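PDB 4TRT: DNA polymerase III subunit beta from Deinococcus radiodurans, which probably tethers DNA polymerases and other proteins to DNA as a ring-shaped head-to-tail homodimer, giving replication its processivity. Local coordinates for residues V261-V266 and A296-S301; A272-E277 and N316-L321; T10-L15 and Q77-L82. All coordinates share one frame; numbering follows the deposited sequence.

From the N terminus, contact 3 comes first: it brings helix 8-21 against helix 72-81, closing a loop wholly inside the N-terminal domain. The other two contacts lie in the C-terminal domain, and their loops cross. Contact 1 opens on helix 254-265, contact 2 opens at the start of strand 275-281, then contact 1 closes on strand 294-301 before contact 2 closes on helix 317-324. They touch through A265 and A317, CB to CB 3.6 Å, and both reach the same antiparallel sheet. Contact 3 lies about 45 Å from contact 1 between centres, yet across the dimer interface contact 3 of one subunit meets contact 1 of the other, the backbone O of N81 accepting from NE of R263.

Contact 1: residues V261-V266 and A296-S301; sequences VNRVAV and AQDTLS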
ATOM      1  N   VAL A 261     -24.056  -3.044  -1.868  1.00 33.59           N
ATOM      2  CA  VAL A 261     -23.988  -1.633  -2.263  1.00 31.99           C
ATOM      3  C   VAL A 261     -22.681  -1.403  -2.988  1.00 34.91           C
ATOM      4  O   VAL A 261     -22.641  -0.801  -4.078  1.00 37.11           O
ATOM      5  CB  VAL A 261     -24.149  -0.693  -1.058  1.00 34.17           C
ATOM      6  CG1 VAL A 261     -23.778   0.741  -1.406  1.00 33.86           C
ATOM      7  CG2 VAL A 261     -25.592  -0.750  -0.532  1.00 33.55           C
ATOM      8  N   ASN A 262     -21.603  -1.924  -2.417  1.00 34.35           N
ATOM      9  CA  ASN A 262     -20.291  -1.814  -3.032  1.00 35.14           C
ATOM     10  C   ASN A 262     -20.266  -2.332  -4.468  1.00 35.57           C
ATOM     11  O   ASN A 262     -19.807  -1.633  -5.376  1.00 38.01           O
ATOM     12  CB  ASN A 262     -19.231  -2.547  -2.215  1.00 35.02           C
ATOM     13  CG  ASN A 262     -17.846  -2.373  -2.805  1.00 38.48           C
ATOM     14  OD1 ASN A 262     -17.304  -1.276  -2.791  1.00 41.07           O
ATOM     15  ND2 ASN A 262     -17.295  -3.436  -3.375  1.00 37.58           N
ATOM     16  N   ARG A 263     -20.734  -3.554  -4.686  1.00 35.01           N
ATOM     17  CA  ARG A 263     -20.614  -4.153  -6.013  1.00 36.12           C
ATOM     18  C   ARG A 263     -21.498  -3.455  -7.059  1.00 36.50           C
ATOM     19  O   ARG A 263     -21.049  -3.228  -8.190  1.00 38.71           O
ATOM     20  CB  ARG A 263     -20.848  -5.664  -5.984  1.00 37.24           C
ATOM     21  CG  ARG A 263     -22.271  -6.130  -5.713  1.00 37.53           C
ATOM     22  CD  ARG A 263     -22.386  -7.638  -5.926  1.00 39.28           C
ATOM     23  NE  ARG A 263     -21.541  -8.379  -4.994  1.00 38.93           N
ATOM     24  CZ  ARG A 263     -21.927  -8.825  -3.791  1.00 39.41           C
ATOM     25  NH1 ARG A 263     -23.164  -8.646  -3.333  1.00 37.38           N
ATOM     26  NH2 ARG A 263     -21.057  -9.471  -3.043  1.00 40.38           N
ATOM     27  N   VAL A 264     -22.715  -3.082  -6.675  1.00 35.67           N
ATOM     28  CA  VAL A 264     -23.642  -2.413  -7.594  1.00 38.13           C
ATOM     29  C   VAL A 264     -23.170  -1.003  -7.961  1.00 38.54           C
ATOM     30  O   VAL A 264     -23.326  -0.571  -9.094  1.00 39.81           O
ATOM     31  CB  VAL A 264     -25.073  -2.405  -7.007  1.00 38.65           C
ATOM     32  CG1 VAL A 264     -25.992  -1.493  -7.806  1.00 41.73           C
ATOM     33  CG2 VAL A 264     -25.617  -3.823  -7.003  1.00 37.56           C
ATOM     34  N   ALA A 265     -22.555  -0.308  -7.006  1.00 39.29           N
ATOM     35  CA  ALA A 265     -22.123   1.080  -7.195  1.00 40.65           C
ATOM     36  C   ALA A 265     -21.072   1.222  -8.305  1.00 42.92           C
ATOM     37  O   ALA A 265     -20.886   2.318  -8.855  1.00 44.53           O
ATOM     38  CB  ALA A 265     -21.592   1.648  -5.877  1.00 40.15           C
ATOM     39  N   VAL A 266     -20.392   0.126  -8.644  1.00 42.22           N
ATOM     40  CA  VAL A 266     -19.369   0.197  -9.670  1.00 44.86           C
ATOM     41  C   VAL A 266     -19.966   0.649 -11.005  1.00 44.28           C
ATOM     42  O   VAL A 266     -19.277   1.276 -11.772  1.00 42.57           O
ATOM     43  CB  VAL A 266     -18.556  -1.114  -9.846  1.00 47.06           C
ATOM     44  CG1 VAL A 266     -18.104  -1.663  -8.498  1.00 45.52           C
ATOM     45  CG2 VAL A 266     -19.337  -2.153 -10.633  1.00 50.37           C
ATOM     46  N   ALA A 296     -26.506  -2.676 -13.112  1.00 41.06           N
ATOM     47  CA  ALA A 296     -26.319  -3.720 -12.108  1.00 41.89           C
ATOM     48  C   ALA A 296     -27.527  -3.777 -11.219  1.00 40.66           C
ATOM     49  O   ALA A 296     -28.043  -2.726 -10.843  1.00 39.06           O
ATOM     50  CB  ALA A 296     -25.105  -3.413 -11.238  1.00 39.63           C
ATOM     51  N   GLN A 297     -27.918  -4.989 -10.830  1.00 41.73           N
ATOM     52  CA  GLN A 297     -28.907  -5.194  -9.777  1.00 43.39           C
ATOM     53  C   GLN A 297     -28.457  -6.317  -8.853  1.00 43.04           C
ATOM     54  O   GLN A 297     -27.929  -7.333  -9.321  1.00 44.14           O
ATOM     55  CB  GLN A 297     -30.252  -5.601 -10.368  1.00 47.17           C
ATOM     56  CG  GLN A 297     -30.938  -4.506 -11.172  1.00 50.94           C
ATOM     57  CD  GLN A 297     -32.279  -4.928 -11.748  1.00 55.75           C
ATOM     58  OE1 GLN A 297     -32.593  -6.117 -11.812  1.00 56.73           O
ATOM     59  NE2 GLN A 297     -33.072  -3.949 -12.186  1.00 58.24           N
ATOM     60  N   ASP A 298     -28.671  -6.126  -7.556  1.00 40.02           N
ATOM     61  CA  ASP A 298     -28.461  -7.182  -6.560  1.00 42.03           C
ATOM     62  C   ASP A 298     -29.678  -7.255  -5.651  1.00 39.85           C
ATOM     63  O   ASP A 298     -30.232  -6.215  -5.266  1.00 40.76           O
ATOM     64  CB  ASP A 298     -27.202  -6.904  -5.749  1.00 41.75           C
ATOM     65  CG  ASP A 298     -26.554  -8.168  -5.216  1.00 46.86           C
ATOM     66  OD1 ASP A 298     -27.123  -9.280  -5.353  1.00 50.97           O
ATOM     67  OD2 ASP A 298     -25.457  -8.052  -4.636  1.00 50.42           O
ATOM     68  N   THR A 299     -30.114  -8.468  -5.322  1.00 39.65           N
ATOM     69  CA  THR A 299     -31.339  -8.648  -4.518  1.00 39.77           C
ATOM     70  C   THR A 299     -31.022  -9.401  -3.233  1.00 39.90           C
ATOM     71  O   THR A 299     -30.378 -10.457  -3.278  1.00 41.25           O
ATOM     72  CB  THR A 299     -32.436  -9.388  -5.320  1.00 41.75           C
ATOM     73  OG1 THR A 299     -32.713  -8.679  -6.537  1.00 42.21           O
ATOM     74  CG2 THR A 299     -33.746  -9.520  -4.520  1.00 41.00           C
ATOM     75  N   LEU A 300     -31.462  -8.841  -2.101  1.00 37.31           N
ATOM     76  CA  LEU A 300     -31.236  -9.409  -0.774  1.00 40.19           C
ATOM     77  C   LEU A 300     -32.559  -9.717  -0.084  1.00 38.57           C
ATOM     78  O   LEU A 300     -33.494  -8.926  -0.169  1.00 36.46           O
ATOM     79  CB  LEU A 300     -30.456  -8.426   0.116  1.00 40.53           C
ATOM     80  CG  LEU A 300     -29.053  -8.007  -0.301  1.00 44.20           C
ATOM     81  CD1 LEU A 300     -28.545  -6.873   0.589  1.00 42.59           C
ATOM     82  CD2 LEU A 300     -28.107  -9.191  -0.258  1.00 43.40           C
ATOM     83  N   SER A 301     -32.608 -10.852   0.615  1.00 37.74           N
ATOM     84  CA  SER A 301     -33.714 -11.171   1.502  1.00 39.52           C
ATOM     85  C   SER A 301     -33.632 -10.296   2.732  1.00 35.67           C
ATOM     86  O   SER A 301     -32.553 -10.088   3.281  1.00 34.98           O
ATOM     87  CB  SER A 301     -33.671 -12.641   1.923  1.00 41.89           C
ATOM     88  OG  SER A 301     -33.715 -13.455   0.774  1.00 48.18           O
TER
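R263 and D298 form the salt bridge of this contact, between helix 254-265 and strand 294-301, outermost in its own chain's sheet. NH1 of R263 donates to OD2 of D298 at 2.7 Å, with an N-H...O angle of 151°. The acceptor lies at the edge of the guanidinium, close to its plane, and the nitrogen approaches nearly along the C-O axis of OD2; the carboxylate itself is turned 70° from the guanidinium. R263 reaches this position because its CG sits between the backbone N and the carbonyl carbon and the chain bends again at chi3. The methylene is thereby brought alongside the acid too, CD standing 3.4 Å from OD2 of D298. The remaining guanidinium nitrogens are also bonded, NE to the backbone O of N81 of the second subunit.

Beside the ion pair lies V264, which spreads its two methyls along the strand. CG2 packs on CB of D298 at 3.7 Å, against the same side chain that holds the arginine. CG1, anti to the backbone N (chi1 169°), turns to A296 and lies 4.0 Å from its CB. V264 also touches A289 of strand 284-290. The short helical and strand segments run nearly antiparallel, their axes 8.0 Å apart at closest.

A296, Q297 and D298 pair with a strand of the second subunit, so the sheet runs on from one subunit into the next, as in the ring dimers of this family. R263 packs on S103 and D298 on G102 of that subunit. Buried charges therefore meet their mates at the dimer seam: D298 probably offsets the charge of an arginine whose NE is committed to the neighbouring subunit, tying the helix-sheet packing within one domain to the closure of the ring.

Contact 2: residues A272-E277 and N316-L321; sequences ANNRVE and NARHVL
A helix start meets the head of a strand here, at the partly buried corner of the C-terminal domain where strand 310-316 turns into helix 317-324. R275 and N316 form an antiparallel, non-hydrogen-bonded pair at the ends of their strands. Just beyond it, A317 N donates to N274 O at 2.9 Å, an almost straight bond (168°). The two asparagine side chains, N274 and N316, lie side by side, pointing the same way, with their amide planes 53° apart. ND2 of N274 donates in its own amide plane to OD1 of N316 at 3.1 Å, arriving above the carbonyl plane of the acceptor. N316 is the N-cap of the helix: CG anti to the backbone N (chi1 -176°) puts OD1 over the first turn, where it takes weak bonds from the backbone N of R318 and of H319. Its ND2 sits over the centre of the H319 ring, 3.5 Å above the plane. One carbonyl oxygen thus serves three donors, two weak ones from the helix and one from the loop that leads into strand 275-281. N273 O adds a CA-H...O contact to N316 CA at 3.2 Å. Deeper in, V276 presses CG1 on CB of A317 at 3.7 Å.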
ATOM      1  N   ALA A 272     -23.116  11.076 -11.228  1.00 81.01           N
ATOM      2  CA  ALA A 272     -24.503  11.423 -10.969  1.00 76.32           C
ATOM      3  C   ALA A 272     -24.728  11.164  -9.474  1.00 71.05           C
ATOM      4  O   ALA A 272     -25.706  10.509  -9.086  1.00 69.55           O
ATOM      5  CB  ALA A 272     -25.438  10.574 -11.808  1.00 78.38           C
ATOM      6  N   ASN A 273     -23.798  11.655  -8.646  1.00 64.48           N
ATOM      7  CA  ASN A 273     -23.837  11.444  -7.194  1.00 58.35           C
ATOM      8  C   ASN A 273     -23.826   9.969  -6.780  1.00 52.19           C
ATOM      9  O   ASN A 273     -24.470   9.590  -5.797  1.00 48.68           O
ATOM     10  CB  ASN A 273     -25.052  12.169  -6.604  1.00 59.08           C
ATOM     11  CG  ASN A 273     -25.082  13.640  -7.001  1.00 63.54           C
ATOM     12  OD1 ASN A 273     -24.034  14.285  -7.095  1.00 66.48           O
ATOM     13  ND2 ASN A 273     -26.274  14.164  -7.277  1.00 62.69           N
ATOM     14  N   ASN A 274     -23.085   9.150  -7.527  1.00 47.81           N
ATOM     15  CA  ASN A 274     -22.987   7.713  -7.283  1.00 46.54           C
ATOM     16  C   ASN A 274     -24.361   7.083  -7.052  1.00 44.23           C
ATOM     17  O   ASN A 274     -24.545   6.320  -6.123  1.00 43.42           O
ATOM     18  CB  ASN A 274     -22.107   7.439  -6.061  1.00 46.93           C
ATOM     19  CG  ASN A 274     -20.784   8.178  -6.113  1.00 47.55           C
ATOM     20  OD1 ASN A 274     -19.978   7.949  -7.001  1.00 49.05           O
ATOM     21  ND2 ASN A 274     -20.558   9.073  -5.150  1.00 48.62           N
ATOM     22  N   ARG A 275     -25.316   7.402  -7.916  1.00 45.60           N
ATOM     23  CA  ARG A 275     -26.711   7.019  -7.701  1.00 46.94           C
ATOM     24  C   ARG A 275     -26.949   5.497  -7.567  1.00 45.77           C
ATOM     25  O   ARG A 275     -26.612   4.720  -8.464  1.00 41.55           O
ATOM     26  CB  ARG A 275     -27.570   7.592  -8.821  1.00 51.27           C
ATOM     27  CG  ARG A 275     -29.057   7.391  -8.637  1.00 52.92           C
ATOM     28  CD  ARG A 275     -29.805   7.879  -9.856  1.00 57.95           C
ATOM     29  NE  ARG A 275     -31.227   7.591  -9.723  1.00 60.88           N
ATOM     30  CZ  ARG A 275     -32.108   8.378  -9.112  1.00 64.33           C
ATOM     31  NH1 ARG A 275     -31.737   9.537  -8.568  1.00 67.26           N
ATOM     32  NH2 ARG A 275     -33.380   8.008  -9.057  1.00 66.03           N
ATOM     33  N   VAL A 276     -27.548   5.091  -6.444  1.00 41.77           N
ATOM     34  CA  VAL A 276     -28.020   3.724  -6.255  1.00 41.89           C
ATOM     35  C   VAL A 276     -29.485   3.702  -5.801  1.00 40.80           C
ATOM     36  O   VAL A 276     -29.865   4.405  -4.851  1.00 38.29           O
ATOM     37  CB  VAL A 276     -27.149   2.962  -5.236  1.00 42.52           C
ATOM     38  CG1 VAL A 276     -27.138   3.677  -3.886  1.00 43.02           C
ATOM     39  CG2 VAL A 276     -27.639   1.523  -5.078  1.00 39.34           C
ATOM     40  N   GLU A 277     -30.298   2.902  -6.487  1.00 40.15           N
ATOM     41  CA  GLU A 277     -31.706   2.763  -6.159  1.00 40.92           C
ATOM     42  C   GLU A 277     -31.889   1.637  -5.141  1.00 41.14           C
ATOM     43  O   GLU A 277     -31.267   0.578  -5.241  1.00 38.83           O
ATOM     44  CB  GLU A 277     -32.538   2.512  -7.425  1.00 46.09           C
ATOM     45  CG  GLU A 277     -33.984   2.079  -7.208  1.00 49.40           C
ATOM     46  CD  GLU A 277     -34.633   1.586  -8.504  1.00 56.37           C
ATOM     47  OE1 GLU A 277     -34.459   2.252  -9.563  1.00 66.03           O
ATOM     48  OE2 GLU A 277     -35.299   0.528  -8.482  1.00 53.65           O
ATOM     49  N   ASN A 316     -26.930   8.417  -2.687  1.00 37.54           N
ATOM     50  CA  ASN A 316     -25.495   8.439  -3.005  1.00 39.00           C
ATOM     51  C   ASN A 316     -24.859   7.188  -2.382  1.00 38.89           C
ATOM     52  O   ASN A 316     -24.734   7.102  -1.146  1.00 36.21           O
ATOM     53  CB  ASN A 316     -24.884   9.734  -2.430  1.00 39.10           C
ATOM     54  CG  ASN A 316     -23.413   9.923  -2.763  1.00 39.49           C
ATOM     55  OD1 ASN A 316     -22.630   8.972  -2.869  1.00 40.93           O
ATOM     56  ND2 ASN A 316     -23.027  11.173  -2.908  1.00 41.20           N
ATOM     57  N   ALA A 317     -24.455   6.231  -3.228  1.00 37.48           N
ATOM     58  CA  ALA A 317     -23.856   4.970  -2.737  1.00 38.12           C
ATOM     59  C   ALA A 317     -22.638   5.172  -1.820  1.00 37.95           C
ATOM     60  O   ALA A 317     -22.435   4.404  -0.873  1.00 37.77           O
ATOM     61  CB  ALA A 317     -23.475   4.051  -3.902  1.00 35.65           C
ATOM     62  N   ARG A 318     -21.823   6.173  -2.096  1.00 39.14           N
ATOM     63  CA  ARG A 318     -20.664   6.446  -1.252  1.00 42.82           C
ATOM     64  C   ARG A 318     -21.109   6.864   0.152  1.00 41.28           C
ATOM     65  O   ARG A 318     -20.534   6.428   1.153  1.00 40.73           O
ATOM     66  CB  ARG A 318     -19.751   7.536  -1.854  1.00 47.21           C
ATOM     67  CG  ARG A 318     -18.579   7.884  -0.923  1.00 53.78           C
ATOM     68  CD  ARG A 318     -17.551   8.797  -1.574  1.00 61.63           C
ATOM     69  NE  ARG A 318     -16.957   8.237  -2.794  1.00 68.05           N
ATOM     70  CZ  ARG A 318     -15.991   7.315  -2.837  1.00 72.73           C
ATOM     71  NH1 ARG A 318     -15.487   6.795  -1.719  1.00 75.24           N
ATOM     72  NH2 ARG A 318     -15.532   6.894  -4.015  1.00 73.88           N
ATOM     73  N   HIS A 319     -22.131   7.713   0.220  1.00 40.07           N
ATOM     74  CA  HIS A 319     -22.695   8.126   1.516  1.00 39.63           C
ATOM     75  C   HIS A 319     -23.355   6.970   2.219  1.00 36.91           C
ATOM     76  O   HIS A 319     -23.322   6.887   3.440  1.00 36.20           O
ATOM     77  CB  HIS A 319     -23.624   9.325   1.353  1.00 39.35           C
ATOM     78  CG  HIS A 319     -22.892  10.572   0.876  1.00 40.55           C
ATOM     79  ND1 HIS A 319     -23.477  11.781   0.796  1.00 39.80           N
ATOM     80  CD2 HIS A 319     -21.565  10.752   0.455  1.00 41.90           C
ATOM     81  CE1 HIS A 319     -22.584  12.683   0.339  1.00 42.06           C
ATOM     82  NE2 HIS A 319     -21.412  12.052   0.135  1.00 42.59           N
ATOM     83  N   VAL A 320     -23.923   6.044   1.457  1.00 36.14           N
ATOM     84  CA  VAL A 320     -24.528   4.838   2.029  1.00 34.23           C
ATOM     85  C   VAL A 320     -23.446   4.014   2.729  1.00 34.23           C
ATOM     86  O   VAL A 320     -23.619   3.590   3.877  1.00 33.03           O
ATOM     87  CB  VAL A 320     -25.265   3.981   0.969  1.00 32.65           C
ATOM     88  CG1 VAL A 320     -25.563   2.597   1.526  1.00 31.34           C
ATOM     89  CG2 VAL A 320     -26.561   4.655   0.524  1.00 32.64           C
ATOM     90  N   LEU A 321     -22.334   3.799   2.042  1.00 35.03           N
ATOM     91  CA  LEU A 321     -21.233   3.020   2.593  1.00 36.00           C
ATOM     92  C   LEU A 321     -20.614   3.721   3.795  1.00 36.10           C
ATOM     93  O   LEU A 321     -20.287   3.056   4.789  1.00 35.33           O
ATOM     94  CB  LEU A 321     -20.178   2.720   1.531  1.00 36.37           C
ATOM     95  CG  LEU A 321     -20.652   1.762   0.425  1.00 37.37           C
ATOM     96  CD1 LEU A 321     -19.543   1.528  -0.586  1.00 39.85           C
ATOM     97  CD2 LEU A 321     -21.143   0.442   1.010  1.00 39.50           C
TER

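Contact 3: residues T10-L15 and Q77-L82; sequences TLNEGL and QIVRNL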
ATOM      1  N   THR A  10       9.703   1.546  23.028  1.00 38.45           N
ATOM      2  CA  THR A  10       8.980   2.671  23.588  1.00 39.34           C
ATOM      3  C   THR A  10       9.324   3.947  22.831  1.00 37.30           C
ATOM      4  O   THR A  10       8.445   4.761  22.545  1.00 36.50           O
ATOM      5  CB  THR A  10       9.277   2.839  25.094  1.00 40.73           C
ATOM      6  OG1 THR A  10       9.418   1.554  25.720  1.00 48.57           O
ATOM      7  CG2 THR A  10       8.123   3.528  25.769  1.00 48.50           C
ATOM      8  N   LEU A  11      10.595   4.129  22.503  1.00 32.66           N
ATOM      9  CA  LEU A  11      11.006   5.302  21.740  1.00 33.33           C
ATOM     10  C   LEU A  11      10.364   5.297  20.351  1.00 33.83           C
ATOM     11  O   LEU A  11       9.940   6.339  19.865  1.00 33.04           O
ATOM     12  CB  LEU A  11      12.525   5.393  21.651  1.00 32.37           C
ATOM     13  CG  LEU A  11      13.154   6.628  20.977  1.00 32.88           C
ATOM     14  CD1 LEU A  11      12.813   7.967  21.651  1.00 32.29           C
ATOM     15  CD2 LEU A  11      14.645   6.387  20.977  1.00 33.35           C
ATOM     16  N   ASN A  12      10.307   4.126  19.714  1.00 34.06           N
ATOM     17  CA  ASN A  12       9.592   3.963  18.437  1.00 35.26           C
ATOM     18  C   ASN A  12       8.148   4.387  18.511  1.00 36.36           C
ATOM     19  O   ASN A  12       7.640   5.033  17.582  1.00 35.80           O
ATOM     20  CB  ASN A  12       9.599   2.505  17.960  1.00 37.14           C
ATOM     21  CG  ASN A  12      10.806   2.151  17.155  1.00 37.37           C
ATOM     22  OD1 ASN A  12      11.531   3.022  16.655  1.00 39.45           O
ATOM     23  ND2 ASN A  12      11.028   0.843  16.994  1.00 39.13           N
ATOM     24  N   GLU A  13       7.462   3.998  19.575  1.00 37.82           N
ATOM     25  CA  GLU A  13       6.048   4.352  19.717  1.00 41.82           C
ATOM     26  C   GLU A  13       5.866   5.850  19.772  1.00 39.82           C
ATOM     27  O   GLU A  13       5.022   6.390  19.070  1.00 42.61           O
ATOM     28  CB  GLU A  13       5.429   3.724  20.958  1.00 45.53           C
ATOM     29  CG  GLU A  13       5.099   2.261  20.782  1.00 54.07           C
ATOM     30  CD  GLU A  13       4.454   1.663  22.014  1.00 60.21           C
ATOM     31  OE1 GLU A  13       3.620   2.358  22.650  1.00 65.24           O
ATOM     32  OE2 GLU A  13       4.788   0.506  22.340  1.00 62.00           O
ATOM     33  N   GLY A  14       6.676   6.521  20.576  1.00 36.30           N
ATOM     34  CA  GLY A  14       6.573   7.959  20.709  1.00 35.27           C
ATOM     35  C   GLY A  14       6.910   8.683  19.416  1.00 35.38           C
ATOM     36  O   GLY A  14       6.196   9.601  19.002  1.00 35.33           O
ATOM     37  N   LEU A  15       8.014   8.289  18.795  1.00 35.28           N
ATOM     38  CA  LEU A  15       8.475   8.934  17.574  1.00 35.37           C
ATOM     39  C   LEU A  15       7.505   8.721  16.427  1.00 36.03           C
ATOM     40  O   LEU A  15       7.324   9.621  15.595  1.00 34.78           O
ATOM     41  CB  LEU A  15       9.870   8.440  17.176  1.00 34.08           C
ATOM     42  CG  LEU A  15      11.029   8.881  18.061  1.00 34.97           C
ATOM     43  CD1 LEU A  15      12.311   8.145  17.667  1.00 32.27           C
ATOM     44  CD2 LEU A  15      11.216  10.393  17.999  1.00 34.00           C
ATOM     45  N   GLN A  77      13.329   7.510  11.682  1.00 31.98           N
ATOM     46  CA  GLN A  77      13.788   6.506  10.733  1.00 34.80           C
ATOM     47  C   GLN A  77      15.029   5.780  11.242  1.00 32.82           C
ATOM     48  O   GLN A  77      15.154   4.562  11.106  1.00 34.41           O
ATOM     49  CB  GLN A  77      14.050   7.170   9.373  1.00 37.40           C
ATOM     50  CG  GLN A  77      14.631   6.249   8.305  1.00 40.48           C
ATOM     51  CD  GLN A  77      14.826   6.973   6.982  1.00 44.78           C
ATOM     52  OE1 GLN A  77      14.902   8.200   6.945  1.00 49.59           O
ATOM     53  NE2 GLN A  77      14.899   6.222   5.896  1.00 46.66           N
ATOM     54  N   ILE A  78      15.974   6.536  11.792  1.00 31.91           N
ATOM     55  CA  ILE A  78      17.206   5.950  12.330  1.00 31.88           C
ATOM     56  C   ILE A  78      16.870   4.979  13.476  1.00 32.71           C
ATOM     57  O   ILE A  78      17.379   3.854  13.525  1.00 30.75           O
ATOM     58  CB  ILE A  78      18.161   7.062  12.796  1.00 32.60           C
ATOM     59  CG1 ILE A  78      18.814   7.739  11.585  1.00 34.44           C
ATOM     60  CG2 ILE A  78      19.208   6.529  13.763  1.00 35.61           C
ATOM     61  CD1 ILE A  78      19.582   9.005  11.968  1.00 36.29           C
ATOM     62  N   VAL A  79      15.968   5.392  14.358  1.00 32.66           N
ATOM     63  CA  VAL A  79      15.617   4.556  15.516  1.00 33.65           C
ATOM     64  C   VAL A  79      14.888   3.291  15.063  1.00 34.34           C
ATOM     65  O   VAL A  79      15.213   2.200  15.502  1.00 35.17           O
ATOM     66  CB  VAL A  79      14.791   5.336  16.558  1.00 32.24           C
ATOM     67  CG1 VAL A  79      14.309   4.419  17.700  1.00 30.95           C
ATOM     68  CG2 VAL A  79      15.608   6.481  17.123  1.00 32.26           C
ATOM     69  N   ARG A  80      13.947   3.440  14.139  1.00 35.47           N
ATOM     70  CA  ARG A  80      13.245   2.300  13.575  1.00 38.20           C
ATOM     71  C   ARG A  80      14.180   1.259  12.973  1.00 37.64           C
ATOM     72  O   ARG A  80      13.957   0.073  13.161  1.00 35.03           O
ATOM     73  CB  ARG A  80      12.274   2.813  12.530  1.00 41.23           C
ATOM     74  CG  ARG A  80      11.536   1.785  11.687  1.00 46.80           C
ATOM     75  CD  ARG A  80      10.655   2.480  10.660  1.00 50.59           C
ATOM     76  NE  ARG A  80       9.984   3.632  11.239  1.00 47.54           N
ATOM     77  CZ  ARG A  80       9.995   4.878  10.758  1.00 49.76           C
ATOM     78  NH1 ARG A  80      10.621   5.201   9.633  1.00 48.84           N
ATOM     79  NH2 ARG A  80       9.332   5.819  11.411  1.00 47.43           N
ATOM     80  N   ASN A  81      15.228   1.711  12.283  1.00 34.70           N
ATOM     81  CA  ASN A  81      16.154   0.822  11.596  1.00 35.63           C
ATOM     82  C   ASN A  81      17.191   0.162  12.505  1.00 35.66           C
ATOM     83  O   ASN A  81      17.924  -0.718  12.065  1.00 34.86           O
ATOM     84  CB  ASN A  81      16.892   1.589  10.480  1.00 36.79           C
ATOM     85  CG  ASN A  81      15.988   1.962   9.317  1.00 40.36           C
ATOM     86  OD1 ASN A  81      14.923   1.366   9.125  1.00 41.01           O
ATOM     87  ND2 ASN A  81      16.417   2.945   8.515  1.00 37.41           N
ATOM     88  N   LEU A  82      17.287   0.603  13.754  1.00 35.56           N
ATOM     89  CA  LEU A  82      18.255   0.034  14.668  1.00 36.63           C
ATOM     90  C   LEU A  82      17.903  -1.433  14.944  1.00 37.86           C
ATOM     91  O   LEU A  82      16.728  -1.810  15.012  1.00 35.80           O
ATOM     92  CB  LEU A  82      18.321   0.803  15.976  1.00 36.24           C
ATOM     93  CG  LEU A  82      18.969   2.166  15.994  1.00 35.08           C
ATOM     94  CD1 LEU A  82      18.785   2.724  17.395  1.00 35.60           C
ATOM     95  CD2 LEU A  82      20.450   2.121  15.650  1.00 35.61           C
TER
HETATM   96  O   HOH W   1      12.409  -0.850  15.027  1.00 38.19           O
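V79 points from helix 72-81 at L11, N12 and L15 of helix 8-21, and each carbon of its side chain meets something. CB lies 3.9 Å from CD1 of L15. From there CG1, anti to the backbone N (chi1 174°), runs to CD2 of L11. The same methyl lies 3.3 Å from OD1 of N12. CG2 takes the other side, 3.7 Å from CD1 of L15, and also touches CD2 of L11. Both leucines cross the valine at about a right angle, and both also rest on L45 of strand 42-48. An alanine in place of V79 would remove both methyls, and the leucine ends and N12 OD1 would probably face a gap between the helices. Segments 10-15 and 77-81 run roughly antiparallel, 147° between directions, with axes 9.7 Å apart at closest. At the rim, N12 ND2 donates at 2.9 Å to a water that in turn donates to O of R80, while the guanidinium of R80 pairs with E19 farther along helix 8-21. The two helices of the N-terminal domain are thus joined by an apolar centre and, with no direct hydrogen bond between the segments, by polar links carried through water and a salt bridge at its border.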